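PDB 4OC9: putative O-acetylhomoserine (Thiol)-lyase from Campylobacter jejuni, which probably uses pyridoxal 5'-phosphate to turn O-acetylhomoserine and a sulfur donor into homocysteine or methionine. Local coordinates for residues 12-17 against 62-67. Residues are numbered along the deposited sequence; the frame is centred on the assembly and turned at random.
Sequences HGAYNF and SDVLGQ
Val64 meets the loop residues 13-15 with both of its methyl groups, at the point where the backbones run nearest each other, 5.3 Å between its CA and that of Ala14. Val64 CG2 lies 3.3 Å from Ala14 O and Val64 CG1 3.8 Å from that same oxygen. The carbonyl thus rests against the isopropyl group by van der Waals contact, without a hydrogen bond. Tyr15 CB closes over the two methyls together, 4.1 Å from Val64 CG2. Gly13 O, beside Val64 CG1, is hydrogen-bonded to Arg68 NE, which ties the loop to the same helix. With CG anti to the backbone N (chi1 172°), the Tyr15 ring swings away from the helix and has Phe17 N 3.8 Å above its plane; its OH is hydrogen-bonded to Ser22 O. Val64 itself is buried, with Leu283 of helix 276-309 and Val25 packing against it as well. In this fold-type I PLP enzyme of the trans-sulfuration family, the loop between helices 6-9 and 38-45 is laid on helix 60-73 and reaches neighbouring subunits of the tetramer: His12 is hydrogen-bonded to Glu409 of a second subunit, and Phe17 packs on Asn34 of a third. One helical turn after Val64, Gln67 receives the methyl of Ala14 on the base of its side chain, Ala14 CB lying 3.5 Å from Gln67 CB and 3.7 Å from Gln67 CG. The Gln67 chain then bends at chi2 (63°) and carries its amide away from the loop, where NE2 donates to Asn71 OD1.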
# COMPACT_ATOMS: atom_id res chain seq x y z
N HIS D 12 1.53 19.93 -9.90
CA HIS D 12 0.85 19.85 -11.18
C HIS D 12 1.82 19.53 -12.28
O HIS D 12 2.92 20.08 -12.32
CB HIS D 12 0.24 21.20 -11.50
CG HIS D 12 -0.76 21.68 -10.51
ND1 HIS D 12 -2.10 21.40 -10.62
CD2 HIS D 12 -0.62 22.40 -9.38
CE1 HIS D 12 -2.75 21.96 -9.62
NE2 HIS D 12 -1.87 22.56 -8.85
N GLY D 13 1.41 18.67 -13.20
CA GLY D 13 2.27 18.30 -14.33
C GLY D 13 2.49 16.79 -14.49
O GLY D 13 2.32 16.01 -13.54
N ALA D 14 2.84 16.39 -15.71
CA ALA D 14 3.10 15.00 -16.05
C ALA D 14 1.99 14.02 -15.68
O ALA D 14 2.26 12.84 -15.58
CB ALA D 14 4.41 14.57 -15.43
N TYR D 15 0.76 14.50 -15.50
CA TYR D 15 -0.39 13.66 -15.16
C TYR D 15 -1.68 14.38 -15.64
O TYR D 15 -1.95 15.45 -15.12
CB TYR D 15 -0.45 13.37 -13.65
CG TYR D 15 -1.74 12.68 -13.21
CD1 TYR D 15 -1.99 11.35 -13.55
CD2 TYR D 15 -2.66 13.32 -12.38
CE1 TYR D 15 -3.16 10.72 -13.15
CE2 TYR D 15 -3.82 12.70 -11.96
CZ TYR D 15 -4.07 11.40 -12.33
OH TYR D 15 -5.23 10.78 -11.92
N ASN D 16 -2.35 13.80 -16.66
CA ASN D 16 -3.61 14.20 -17.40
C ASN D 16 -4.90 13.84 -16.86
O ASN D 16 -5.85 14.38 -17.36
CB ASN D 16 -3.63 13.43 -18.75
CG ASN D 16 -4.74 13.81 -19.67
OD1 ASN D 16 -5.51 12.95 -20.20
ND2 ASN D 16 -4.86 15.09 -19.85
N PHE D 17 -4.94 13.03 -15.83
CA PHE D 17 -6.21 12.54 -15.28
C PHE D 17 -6.66 11.49 -16.29
O PHE D 17 -6.89 11.79 -17.47
CB PHE D 17 -7.32 13.59 -15.15
CG PHE D 17 -6.92 14.78 -14.34
CD1 PHE D 17 -6.78 14.69 -12.99
CD2 PHE D 17 -6.76 16.02 -14.94
CE1 PHE D 17 -6.39 15.78 -12.24
CE2 PHE D 17 -6.38 17.12 -14.21
CZ PHE D 17 -6.19 17.00 -12.85
N SER D 62 5.25 5.68 -11.39
CA SER D 62 6.66 6.13 -11.35
C SER D 62 7.05 7.10 -12.49
O SER D 62 7.94 7.92 -12.33
CB SER D 62 7.62 4.98 -11.22
OG SER D 62 7.40 4.01 -12.22
N ASP D 63 6.34 7.06 -13.62
CA ASP D 63 6.62 7.99 -14.73
C ASP D 63 6.28 9.42 -14.33
O ASP D 63 7.00 10.36 -14.68
CB ASP D 63 5.85 7.62 -16.01
CG ASP D 63 6.34 6.32 -16.63
OD1 ASP D 63 7.43 5.83 -16.25
OD2 ASP D 63 5.65 5.81 -17.52
N VAL D 64 5.15 9.58 -13.63
CA VAL D 64 4.73 10.91 -13.18
C VAL D 64 5.83 11.48 -12.27
O VAL D 64 6.25 12.63 -12.40
CB VAL D 64 3.42 10.91 -12.42
CG1 VAL D 64 3.10 12.31 -11.92
CG2 VAL D 64 2.29 10.39 -13.30
N LEU D 65 6.34 10.62 -11.37
CA LEU D 65 7.40 10.99 -10.44
C LEU D 65 8.65 11.44 -11.18
O LEU D 65 9.24 12.47 -10.88
CB LEU D 65 7.74 9.81 -9.53
CG LEU D 65 8.85 10.01 -8.49
CD1 LEU D 65 8.60 11.19 -7.54
CD2 LEU D 65 9.05 8.74 -7.70
N GLY D 66 9.05 10.64 -12.15
CA GLY D 66 10.25 10.94 -12.94
C GLY D 66 10.19 12.28 -13.63
O GLY D 66 11.12 13.10 -13.51
N GLN D 67 9.08 12.53 -14.31
CA GLN D 67 8.93 13.77 -15.05
C GLN D 67 8.83 14.98 -14.11
O GLN D 67 9.42 16.03 -14.38
CB GLN D 67 7.75 13.68 -16.02
CG GLN D 67 7.74 14.84 -17.01
CD GLN D 67 8.97 14.81 -17.91
OE1 GLN D 67 9.26 13.80 -18.58
NE2 GLN D 67 9.66 15.94 -17.96